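Side-chain contacts in RNA-dependent RNA Polymerase (Bombyx mori cytoplasmic polyhedrosis virus, PDB 6TZ0), which transcribes and replicates the viral double-stranded RNA genome as an RNA-directed RNA polymerase, making fully conservative plus strands and later the complementary minus strands: residues Glu90-Phe95 with Lys119-Lys124; Arg168-Leu173 with Glu226-Met231; Phe181-Ser186 with Ser201-Phe206; Val328-Ala333 with Arg770-Glu775. All blocks are in the same frame, centred on the assembly; numbering follows the deposited sequence.

Contact 1. Residues Glu90-Phe95 with Lys119-Lys124; sequences EDESFF and KTKMYK
Glu92 and Lys121 bring their backbones closest here, with 8.0 Å between Glu92 CA and Lys121 CA. Glu92 sits in an irregular loop with left-handed helical angles (phi 55°, psi 35°). Lys121 is in the first turn of a helix: Lys124 N bonds to Thr120 O at 3.0 Å, and Thr120 occupies the N-cap position without capping through its side chain. The contact is a side-chain to main-chain bond, in which Lys121 NZ donates to Glu92 O at 2.6 Å. The donor does not lie in the carbonyl plane but is tilted 27° from it. Bends of the lysine chain at chi2, chi3 and chi4 turn the ammonium onto the carbonyl. The glutamate chain, extended beyond CG, slides by in the opposite direction and lays Glu92 OE1 3.9 Å from Lys121 CG. Its charge is therefore close without a salt bridge, Glu92 OE1 being 4.4 Å from Lys121 NZ, an arrangement that probably adds weak attraction. This surface contact ties the loop that follows helix 73-76 to the start of helix 121-134, next to a chain of viral structural protein 4, whose Ile345 packs on Lys121 and whose Asn346 bonds to Asp91.

Contact 2. Residues Arg168-Leu173 with Glu226-Met231; sequences RTYVKL and ESIVAM
The Tyr170 ring carries Met231 on one face: Met231 CB stands 3.5 Å above the ring plane, offset toward the rim, with the CZ–CE1 side of the ring nearest. Measured to the centroid of the Tyr170 ring, Met231 CB is 3.7 Å away and 17° off the normal, which meets the criteria for a CH-pi contact. Ile228 approaches the same ring obliquely through its CA. At the phenol end, the methyl Ile228 CG2 lies 3.7 Å from Tyr170 OH.

The methionine side chain follows the ring at greater height. With CG beside the backbone N (chi1 -70°) and further bends at chi2 and chi3, Met231 SD ends above the face, 5.4 Å from the centroid of the Tyr170 ring, a distant Met-aromatic contact secondary to that of CB. The two side chains slide past each other in opposite directions, whereas Tyr170 meets Ile228 at about a right angle.

All three residues are buried, yet the hydroxyl has a polar partner: Tyr170 OH is hydrogen-bonded to Asn232 OD1, one residue beyond Met231. Tyr170 OH also lies 3.4 Å from Ile228 O, a proximity that is not a hydrogen bond. Beyond the ring, Met231 rests on Cys210 and Val213 of helix 206-218, and Ile228 on Ala67 of strand 64-68. The arrangement is helix-to-helix packing in the N-terminal region, where one tyrosine of helix 166-175 bridges to helix 224-237 with a Met-aromatic contact over its face.

Contact 3. Residues Phe181-Ser186 with Ser201-Phe206; sequences FPFYES and SILPTF
Phe183 opens the first strand of a beta hairpin, 183-186 paired antiparallel with 191-194, and its ring packs on Pro204 and Leu203 in the turn leading into helix 206-218. Of the three, Phe183 loses the most surface to the contact, followed by Pro204 and then Leu203. The proline lies over the phenyl: Pro204 CG is 3.8 Å from the centroid of the Phe183 ring and only 6° off its normal, a nearly centred CH-pi contact. Toward the ring tip, Pro204 CA comes to 3.6 Å from Phe183 CZ. Leu203 takes another direction, its CD1 meeting the ring edge near the ring plane, 3.6 Å from Phe183 CE2. Phe183 reaches both with chi1 at 51°, which sets CG between the backbone N and the carbonyl carbon.

Trp146 also meets the Phe183 ring, and Leu203 leans on Phe175 of helix 166-175. The next residue, Tyr184, and Asn195, whose side chain is about 6 Å from that of Phe183, bind ATP in another structure of this protein; the packing therefore lies close to that nucleotide site, which holds no ATP in this chain.

The turn bearing Pro204 is braced from within. Ile202 O accepts two bonds from one residue, from Thr205 N at 3.2 Å and from Thr205 OG1 at 2.6 Å, the hydroxyl approaching in the carbonyl plane.

Contact 4. Residues Val328-Ala333 with Arg770-Glu775; sequences VANYYA and RVRRPE
Asn330 and Arg772 meet face to face, the amide plane lying on the guanidinium plane with only 7° between them. The side chains as wholes cross at about a right angle, and the flat ends make most of the overlap, with Asn330 CB also 3.4 Å from Arg772 NH1. Asn330 OD1 stands 3.1 Å above the guanidinium plane of Arg772, over its centre, with Asn330 OD1 3.2 Å from Arg772 CZ. On the other branch of the amide, Asn330 ND2 lies 3.5 Å from Arg772 NH2; both are donors, and that pair forms no bond. Asn330 OD1 and Arg772 NH1 are likewise 3.2 Å apart, but the angle is too poor for a hydrogen bond, as expected for an oxygen above the face.

Arg772 gets there by a fully stretched chain: CG is anti to the backbone N (chi1 -169°), and the chain stays extended from CG to NE. This reach, together with the Asn330 side chain, bridges the 8.8 Å between Arg772 CA and Asn330 CA.

One nitrogen of each side chain is used by a third part of the chain. Asn330 ND2 bonds to Asn61 OD1 and Arg772 NH2 to Ser60 O, so neighbouring residues of the loop between strands 54-58 and 64-68 hold one plane each and help fix the stack. The contact thus joins helix 325-339 to the loop between helices 754-766 and 774-786. Chemically, stacking leaves the N-H groups available for those carbonyls, while the partly negative amide oxygen over the cationic centre probably makes the face contact mildly attractive.

Contacts 1, 2 and 3 fall in the N-terminal family region; contact 4 joins helix 325-339 to 770-775 across 436 intervening residues. Contact 3 is nested within the loop that contact 2 closes, helix 166-175 being followed directly by strand 183-186; their centres are 17 Å apart and their nearest atoms about 5 Å. Contact 4 lies similarly near contact 2, with centres 20 Å apart, and Met338 of helix 325-339 touches Val229 and Ala230 of helix 224-237. Contacts 3, 2 and 4 thus follow one another through the fold without touching, from the hairpin that carries Tyr184 of the ATP site to a region distant in sequence. Contact 1 stands apart at the periphery, 29 Å from contact 3 between centres, beside viral structural protein 4.

Contact 1. Residues Glu90-Phe95 with Lys119-Lys124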
# COMPACT_ATOMS: atom_id res chain seq x y z
N GLU A 90 23.89 16.59 -18.45
CA GLU A 90 25.31 16.73 -18.75
C GLU A 90 26.15 15.79 -17.90
O GLU A 90 27.09 15.17 -18.40
CB GLU A 90 25.76 18.17 -18.54
CG GLU A 90 25.29 19.13 -19.62
CD GLU A 90 23.89 19.65 -19.39
OE1 GLU A 90 23.30 19.33 -18.34
OE2 GLU A 90 23.37 20.37 -20.28
N ASP A 91 25.79 15.63 -16.63
CA ASP A 91 26.49 14.71 -15.76
C ASP A 91 26.16 13.26 -16.10
O ASP A 91 26.91 12.36 -15.70
CB ASP A 91 26.11 15.02 -14.31
CG ASP A 91 27.13 14.51 -13.31
OD1 ASP A 91 28.16 13.94 -13.71
OD2 ASP A 91 26.89 14.69 -12.09
N GLU A 92 25.07 13.03 -16.84
CA GLU A 92 24.52 11.71 -17.16
C GLU A 92 24.24 10.89 -15.91
O GLU A 92 24.41 9.66 -15.90
CB GLU A 92 25.42 10.94 -18.13
CG GLU A 92 25.45 11.54 -19.52
CD GLU A 92 26.37 10.81 -20.46
OE1 GLU A 92 27.11 9.92 -19.99
OE2 GLU A 92 26.35 11.12 -21.67
N SER A 93 23.82 11.56 -14.84
CA SER A 93 23.46 10.89 -13.61
C SER A 93 22.02 10.41 -13.63
O SER A 93 21.68 9.46 -12.91
CB SER A 93 23.68 11.84 -12.42
OG SER A 93 22.88 12.99 -12.54
N PHE A 94 21.19 11.03 -14.46
CA PHE A 94 19.79 10.66 -14.62
C PHE A 94 19.36 11.23 -15.97
O PHE A 94 20.13 11.93 -16.63
CB PHE A 94 18.95 11.18 -13.43
CG PHE A 94 17.55 10.64 -13.38
CD1 PHE A 94 17.32 9.32 -13.06
CD2 PHE A 94 16.47 11.47 -13.64
CE1 PHE A 94 16.04 8.82 -13.02
CE2 PHE A 94 15.19 10.98 -13.60
CZ PHE A 94 14.97 9.65 -13.28
N PHE A 95 18.13 10.90 -16.39
CA PHE A 95 17.51 11.54 -17.54
C PHE A 95 17.37 13.04 -17.34
O PHE A 95 17.42 13.56 -16.22
CB PHE A 95 16.13 10.96 -17.81
CG PHE A 95 16.14 9.58 -18.36
CD1 PHE A 95 16.43 9.35 -19.69
CD2 PHE A 95 15.80 8.50 -17.56
CE1 PHE A 95 16.44 8.08 -20.21
CE2 PHE A 95 15.80 7.22 -18.08
CZ PHE A 95 16.11 7.01 -19.41
N LYS A 119 29.86 -2.00 -20.34
CA LYS A 119 30.22 -1.22 -19.15
C LYS A 119 30.31 0.27 -19.47
O LYS A 119 31.21 0.98 -19.01
CB LYS A 119 31.51 -1.72 -18.50
CG LYS A 119 31.39 -3.09 -17.85
CD LYS A 119 32.74 -3.62 -17.38
CE LYS A 119 33.03 -3.28 -15.92
NZ LYS A 119 33.36 -1.84 -15.69
N THR A 120 29.37 0.76 -20.27
CA THR A 120 29.30 2.15 -20.68
C THR A 120 27.87 2.62 -20.45
O THR A 120 26.94 1.81 -20.46
CB THR A 120 29.73 2.30 -22.16
OG1 THR A 120 30.95 1.59 -22.37
CG2 THR A 120 29.98 3.75 -22.54
N LYS A 121 27.71 3.92 -20.20
CA LYS A 121 26.39 4.48 -19.92
C LYS A 121 25.45 4.32 -21.10
O LYS A 121 24.27 3.99 -20.92
CB LYS A 121 26.54 5.96 -19.54
CG LYS A 121 25.29 6.63 -19.04
CD LYS A 121 24.83 6.03 -17.72
CE LYS A 121 25.87 6.24 -16.64
NZ LYS A 121 26.08 7.67 -16.31
N MET A 122 25.96 4.52 -22.32
CA MET A 122 25.13 4.36 -23.51
C MET A 122 24.79 2.90 -23.76
O MET A 122 23.71 2.59 -24.29
CB MET A 122 25.83 4.96 -24.72
CG MET A 122 26.05 6.45 -24.60
SD MET A 122 24.53 7.37 -24.30
CE MET A 122 23.68 7.16 -25.85
N TYR A 123 25.67 1.98 -23.35
CA TYR A 123 25.36 0.56 -23.47
C TYR A 123 24.23 0.16 -22.53
O TYR A 123 23.32 -0.57 -22.93
CB TYR A 123 26.60 -0.27 -23.17
CG TYR A 123 26.39 -1.75 -23.31
CD1 TYR A 123 26.32 -2.35 -24.55
CD2 TYR A 123 26.24 -2.55 -22.18
CE1 TYR A 123 26.12 -3.70 -24.68
CE2 TYR A 123 26.03 -3.90 -22.30
CZ TYR A 123 25.98 -4.47 -23.55
OH TYR A 123 25.77 -5.83 -23.67
N LYS A 124 24.27 0.65 -21.28
CA LYS A 124 23.20 0.41 -20.32
C LYS A 124 21.89 1.02 -20.80
O LYS A 124 20.82 0.40 -20.68
CB LYS A 124 23.56 1.00 -18.96
CG LYS A 124 24.84 0.49 -18.35
CD LYS A 124 24.73 -0.92 -17.87
CE LYS A 124 26.05 -1.35 -17.28
NZ LYS A 124 26.38 -0.54 -16.08

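Contact 2. Residues Arg168-Leu173 with Glu226-Met231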
# COMPACT_ATOMS: atom_id res chain seq x y z
N ARG A 168 -11.69 -6.83 -39.18
CA ARG A 168 -10.89 -7.74 -39.99
C ARG A 168 -9.94 -6.99 -40.91
O ARG A 168 -8.77 -7.38 -41.07
CB ARG A 168 -11.78 -8.66 -40.83
CG ARG A 168 -12.73 -9.52 -40.03
CD ARG A 168 -11.99 -10.41 -39.08
NE ARG A 168 -11.13 -11.40 -39.72
CZ ARG A 168 -11.52 -12.63 -40.04
NH1 ARG A 168 -12.76 -13.03 -39.78
NH2 ARG A 168 -10.67 -13.47 -40.61
N THR A 169 -10.41 -5.89 -41.51
CA THR A 169 -9.53 -5.11 -42.37
C THR A 169 -8.48 -4.37 -41.57
O THR A 169 -7.37 -4.19 -42.05
CB THR A 169 -10.34 -4.12 -43.20
OG1 THR A 169 -10.94 -3.15 -42.33
CG2 THR A 169 -11.43 -4.85 -43.94
N TYR A 170 -8.80 -3.96 -40.33
CA TYR A 170 -7.76 -3.41 -39.46
C TYR A 170 -6.70 -4.44 -39.10
O TYR A 170 -5.50 -4.14 -39.14
CB TYR A 170 -8.37 -2.81 -38.19
CG TYR A 170 -8.84 -1.39 -38.35
CD1 TYR A 170 -7.93 -0.34 -38.36
CD2 TYR A 170 -10.19 -1.09 -38.48
CE1 TYR A 170 -8.35 0.96 -38.51
CE2 TYR A 170 -10.61 0.21 -38.63
CZ TYR A 170 -9.69 1.23 -38.64
OH TYR A 170 -10.10 2.53 -38.79
N VAL A 171 -7.11 -5.68 -38.77
CA VAL A 171 -6.16 -6.74 -38.45
C VAL A 171 -5.28 -7.07 -39.66
O VAL A 171 -4.06 -7.22 -39.53
CB VAL A 171 -6.91 -7.99 -37.93
CG1 VAL A 171 -6.00 -9.20 -37.85
CG2 VAL A 171 -7.46 -7.73 -36.55
N LYS A 172 -5.87 -7.09 -40.86
CA LYS A 172 -5.09 -7.42 -42.05
C LYS A 172 -4.16 -6.27 -42.45
O LYS A 172 -3.02 -6.51 -42.85
CB LYS A 172 -6.01 -7.80 -43.20
CG LYS A 172 -5.28 -8.35 -44.41
CD LYS A 172 -6.22 -8.63 -45.56
CE LYS A 172 -7.03 -9.88 -45.31
NZ LYS A 172 -7.85 -10.24 -46.51
N LEU A 173 -4.62 -5.03 -42.34
CA LEU A 173 -3.76 -3.91 -42.70
C LEU A 173 -2.69 -3.62 -41.66
O LEU A 173 -1.70 -2.97 -42.00
CB LEU A 173 -4.59 -2.65 -42.92
CG LEU A 173 -5.45 -2.54 -44.17
CD1 LEU A 173 -6.29 -1.28 -44.09
CD2 LEU A 173 -4.56 -2.52 -45.39
N GLU A 226 -18.52 2.86 -35.12
CA GLU A 226 -17.87 3.40 -33.94
C GLU A 226 -16.54 2.71 -33.66
O GLU A 226 -15.63 3.33 -33.12
CB GLU A 226 -18.80 3.29 -32.74
CG GLU A 226 -19.97 4.25 -32.80
CD GLU A 226 -20.91 4.09 -31.64
OE1 GLU A 226 -20.77 3.09 -30.91
OE2 GLU A 226 -21.77 4.97 -31.44
N SER A 227 -16.41 1.44 -34.05
CA SER A 227 -15.11 0.78 -33.95
C SER A 227 -14.12 1.36 -34.94
O SER A 227 -12.92 1.43 -34.64
CB SER A 227 -15.25 -0.72 -34.17
OG SER A 227 -15.58 -1.01 -35.51
N ILE A 228 -14.60 1.78 -36.12
CA ILE A 228 -13.74 2.49 -37.06
C ILE A 228 -13.24 3.79 -36.44
O ILE A 228 -12.04 4.10 -36.51
CB ILE A 228 -14.49 2.77 -38.37
CG1 ILE A 228 -14.87 1.47 -39.05
CG2 ILE A 228 -13.65 3.58 -39.32
CD1 ILE A 228 -15.78 1.70 -40.18
N VAL A 229 -14.14 4.56 -35.83
CA VAL A 229 -13.78 5.83 -35.20
C VAL A 229 -12.77 5.61 -34.07
O VAL A 229 -11.78 6.34 -33.94
CB VAL A 229 -15.05 6.54 -34.70
CG1 VAL A 229 -14.70 7.83 -33.96
CG2 VAL A 229 -15.98 6.83 -35.85
N ALA A 230 -12.99 4.56 -33.27
CA ALA A 230 -12.09 4.23 -32.16
C ALA A 230 -10.70 3.86 -32.66
O ALA A 230 -9.70 4.39 -32.16
CB ALA A 230 -12.69 3.09 -31.34
N MET A 231 -10.61 2.96 -33.65
CA MET A 231 -9.31 2.52 -34.15
C MET A 231 -8.56 3.65 -34.87
O MET A 231 -7.33 3.73 -34.77
CB MET A 231 -9.47 1.32 -35.07
CG MET A 231 -9.89 0.05 -34.37
SD MET A 231 -8.71 -0.44 -33.10
CE MET A 231 -7.27 -0.84 -34.08

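Contact 3. Residues Phe181-Ser186 with Ser201-Phe206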
# COMPACT_ATOMS: atom_id res chain seq x y z
N PHE A 181 3.59 -14.46 -38.80
CA PHE A 181 3.28 -13.32 -37.97
C PHE A 181 4.50 -12.41 -37.88
O PHE A 181 5.64 -12.88 -37.93
CB PHE A 181 2.85 -13.77 -36.57
CG PHE A 181 1.56 -14.55 -36.54
CD1 PHE A 181 0.35 -13.91 -36.74
CD2 PHE A 181 1.57 -15.90 -36.27
CE1 PHE A 181 -0.84 -14.62 -36.69
CE2 PHE A 181 0.39 -16.62 -36.22
CZ PHE A 181 -0.82 -15.97 -36.43
N PRO A 182 4.29 -11.09 -37.77
CA PRO A 182 5.44 -10.16 -37.75
C PRO A 182 6.30 -10.26 -36.50
O PRO A 182 7.42 -9.74 -36.49
CB PRO A 182 4.78 -8.78 -37.84
CG PRO A 182 3.44 -9.04 -38.41
CD PRO A 182 3.02 -10.36 -37.87
N PHE A 183 5.80 -10.90 -35.45
CA PHE A 183 6.52 -11.07 -34.20
C PHE A 183 5.90 -12.25 -33.47
O PHE A 183 4.86 -12.77 -33.87
CB PHE A 183 6.48 -9.79 -33.35
CG PHE A 183 5.10 -9.23 -33.15
CD1 PHE A 183 4.28 -9.67 -32.13
CD2 PHE A 183 4.62 -8.25 -34.01
CE1 PHE A 183 3.02 -9.17 -31.97
CE2 PHE A 183 3.35 -7.75 -33.84
CZ PHE A 183 2.55 -8.21 -32.83
N TYR A 184 6.55 -12.65 -32.38
CA TYR A 184 6.02 -13.68 -31.50
C TYR A 184 6.70 -13.53 -30.15
O TYR A 184 7.70 -12.83 -30.02
CB TYR A 184 6.21 -15.09 -32.07
CG TYR A 184 7.65 -15.53 -32.21
CD1 TYR A 184 8.41 -15.18 -33.32
CD2 TYR A 184 8.24 -16.35 -31.25
CE1 TYR A 184 9.71 -15.58 -33.45
CE2 TYR A 184 9.54 -16.76 -31.38
CZ TYR A 184 10.28 -16.38 -32.48
OH TYR A 184 11.58 -16.80 -32.61
N GLU A 185 6.15 -14.20 -29.15
CA GLU A 185 6.73 -14.20 -27.82
C GLU A 185 7.12 -15.62 -27.44
O GLU A 185 6.54 -16.60 -27.93
CB GLU A 185 5.77 -13.62 -26.78
CG GLU A 185 4.48 -14.39 -26.60
CD GLU A 185 3.56 -13.73 -25.59
OE1 GLU A 185 3.95 -12.68 -25.04
OE2 GLU A 185 2.45 -14.25 -25.35
N SER A 186 8.12 -15.73 -26.58
CA SER A 186 8.57 -17.01 -26.07
C SER A 186 8.63 -16.93 -24.55
O SER A 186 9.24 -16.00 -24.00
CB SER A 186 9.95 -17.36 -26.62
OG SER A 186 10.91 -16.48 -26.09
N SER A 201 7.42 -0.09 -33.67
CA SER A 201 7.82 -0.52 -32.33
C SER A 201 6.61 -0.71 -31.42
O SER A 201 6.57 -1.64 -30.61
CB SER A 201 8.79 0.49 -31.74
OG SER A 201 8.16 1.75 -31.61
N ILE A 202 5.61 0.17 -31.54
CA ILE A 202 4.41 0.10 -30.70
C ILE A 202 3.40 -0.89 -31.25
O ILE A 202 2.34 -1.10 -30.65
CB ILE A 202 3.87 1.54 -30.58
CG1 ILE A 202 2.94 1.71 -29.38
CG2 ILE A 202 3.18 1.94 -31.86
CD1 ILE A 202 3.57 1.38 -28.05
N LEU A 203 3.72 -1.55 -32.36
CA LEU A 203 2.77 -2.43 -33.04
C LEU A 203 2.34 -3.68 -32.26
O LEU A 203 1.20 -4.12 -32.48
CB LEU A 203 3.37 -2.76 -34.41
CG LEU A 203 2.57 -3.30 -35.60
CD1 LEU A 203 2.44 -4.79 -35.58
CD2 LEU A 203 1.20 -2.65 -35.65
N PRO A 204 3.15 -4.31 -31.38
CA PRO A 204 2.58 -5.42 -30.59
C PRO A 204 1.55 -5.05 -29.53
O PRO A 204 0.95 -5.95 -28.94
CB PRO A 204 3.81 -6.07 -29.96
CG PRO A 204 4.87 -5.79 -30.88
CD PRO A 204 4.62 -4.42 -31.40
N THR A 205 1.32 -3.76 -29.26
CA THR A 205 0.25 -3.40 -28.33
C THR A 205 -1.10 -3.33 -29.05
O THR A 205 -2.16 -3.36 -28.41
CB THR A 205 0.56 -2.08 -27.64
OG1 THR A 205 0.68 -1.05 -28.63
CG2 THR A 205 1.85 -2.18 -26.86
N PHE A 206 -1.08 -3.23 -30.37
CA PHE A 206 -2.33 -3.09 -31.10
C PHE A 206 -3.08 -4.39 -31.26
O PHE A 206 -4.26 -4.36 -31.58
CB PHE A 206 -2.09 -2.44 -32.44
CG PHE A 206 -1.83 -1.01 -32.33
CD1 PHE A 206 -2.89 -0.13 -32.15
CD2 PHE A 206 -0.54 -0.52 -32.33
CE1 PHE A 206 -2.66 1.20 -32.01
CE2 PHE A 206 -0.32 0.81 -32.19
CZ PHE A 206 -1.38 1.66 -32.03

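Contact 4. Residues Val328-Ala333 with Arg770-Glu775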
# COMPACT_ATOMS: atom_id res chain seq x y z
N VAL A 328 -27.20 10.11 -23.56
CA VAL A 328 -25.93 10.61 -23.05
C VAL A 328 -25.15 9.48 -22.40
O VAL A 328 -23.92 9.42 -22.54
CB VAL A 328 -26.19 11.77 -22.07
CG1 VAL A 328 -24.89 12.38 -21.59
CG2 VAL A 328 -27.06 12.80 -22.73
N ALA A 329 -25.84 8.55 -21.74
CA ALA A 329 -25.16 7.40 -21.14
C ALA A 329 -24.53 6.49 -22.19
O ALA A 329 -23.40 6.03 -22.02
CB ALA A 329 -26.16 6.61 -20.29
N ASN A 330 -25.24 6.27 -23.30
CA ASN A 330 -24.72 5.39 -24.35
C ASN A 330 -23.54 6.03 -25.07
O ASN A 330 -22.52 5.36 -25.30
CB ASN A 330 -25.83 5.05 -25.33
CG ASN A 330 -26.92 4.21 -24.71
OD1 ASN A 330 -26.65 3.32 -23.91
ND2 ASN A 330 -28.16 4.48 -25.08
N TYR A 331 -23.64 7.32 -25.42
CA TYR A 331 -22.50 7.97 -26.05
C TYR A 331 -21.33 8.12 -25.10
O TYR A 331 -20.17 8.08 -25.53
CB TYR A 331 -22.86 9.35 -26.59
CG TYR A 331 -23.80 9.38 -27.76
CD1 TYR A 331 -23.45 8.77 -28.96
CD2 TYR A 331 -24.96 10.13 -27.73
CE1 TYR A 331 -24.27 8.83 -30.05
CE2 TYR A 331 -25.79 10.21 -28.83
CZ TYR A 331 -25.44 9.55 -29.98
OH TYR A 331 -26.26 9.61 -31.08
N TYR A 332 -21.59 8.25 -23.79
CA TYR A 332 -20.50 8.34 -22.83
C TYR A 332 -19.76 7.02 -22.70
O TYR A 332 -18.53 7.01 -22.63
CB TYR A 332 -21.03 8.79 -21.47
CG TYR A 332 -19.93 8.99 -20.46
CD1 TYR A 332 -19.09 10.09 -20.53
CD2 TYR A 332 -19.72 8.08 -19.43
CE1 TYR A 332 -18.09 10.28 -19.62
CE2 TYR A 332 -18.72 8.26 -18.52
CZ TYR A 332 -17.91 9.36 -18.60
OH TYR A 332 -16.91 9.54 -17.68
N ALA A 333 -20.49 5.90 -22.67
CA ALA A 333 -19.83 4.60 -22.66
C ALA A 333 -19.05 4.35 -23.95
O ALA A 333 -17.97 3.74 -23.92
CB ALA A 333 -20.86 3.48 -22.45
N ARG A 770 -22.01 -3.33 -15.69
CA ARG A 770 -21.43 -2.18 -16.36
C ARG A 770 -21.38 -2.36 -17.87
O ARG A 770 -20.71 -1.59 -18.57
CB ARG A 770 -20.04 -1.91 -15.78
CG ARG A 770 -19.08 -3.06 -15.87
CD ARG A 770 -17.81 -2.72 -15.13
NE ARG A 770 -17.98 -2.63 -13.69
CZ ARG A 770 -17.03 -2.22 -12.85
NH1 ARG A 770 -15.84 -1.86 -13.32
NH2 ARG A 770 -17.25 -2.18 -11.55
N VAL A 771 -22.12 -3.33 -18.39
CA VAL A 771 -22.07 -3.72 -19.79
C VAL A 771 -23.47 -3.54 -20.36
O VAL A 771 -24.46 -3.42 -19.63
CB VAL A 771 -21.58 -5.18 -19.94
CG1 VAL A 771 -22.68 -6.18 -19.66
CG2 VAL A 771 -20.91 -5.43 -21.22
N ARG A 772 -23.56 -3.51 -21.69
CA ARG A 772 -24.82 -3.23 -22.35
C ARG A 772 -25.44 -4.45 -23.02
O ARG A 772 -26.67 -4.53 -23.12
CB ARG A 772 -24.60 -2.11 -23.38
CG ARG A 772 -25.85 -1.52 -23.96
CD ARG A 772 -25.52 -0.32 -24.81
NE ARG A 772 -26.71 0.17 -25.49
CZ ARG A 772 -26.71 1.20 -26.32
NH1 ARG A 772 -25.59 1.85 -26.58
NH2 ARG A 772 -27.84 1.57 -26.91
N ARG A 773 -24.64 -5.42 -23.45
CA ARG A 773 -25.15 -6.68 -23.99
C ARG A 773 -24.36 -7.83 -23.35
O ARG A 773 -23.26 -8.16 -23.81
CB ARG A 773 -25.06 -6.74 -25.51
CG ARG A 773 -25.70 -7.98 -26.10
CD ARG A 773 -25.72 -8.00 -27.62
NE ARG A 773 -24.40 -8.10 -28.23
CZ ARG A 773 -23.91 -7.22 -29.08
NH1 ARG A 773 -24.62 -6.17 -29.45
NH2 ARG A 773 -22.70 -7.39 -29.60
N PRO A 774 -24.90 -8.45 -22.30
CA PRO A 774 -24.15 -9.52 -21.61
C PRO A 774 -24.08 -10.84 -22.37
O PRO A 774 -23.22 -11.67 -22.04
CB PRO A 774 -24.93 -9.69 -20.30
CG PRO A 774 -25.66 -8.42 -20.11
CD PRO A 774 -26.03 -7.97 -21.48
N GLU A 775 -24.94 -11.05 -23.37
CA GLU A 775 -24.95 -12.33 -24.08
C GLU A 775 -23.74 -12.46 -25.01
O GLU A 775 -23.13 -13.54 -25.10
CB GLU A 775 -26.26 -12.46 -24.86
CG GLU A 775 -26.40 -13.76 -25.63
CD GLU A 775 -26.51 -14.97 -24.73
OE1 GLU A 775 -27.02 -14.84 -23.60
OE2 GLU A 775 -26.08 -16.06 -25.16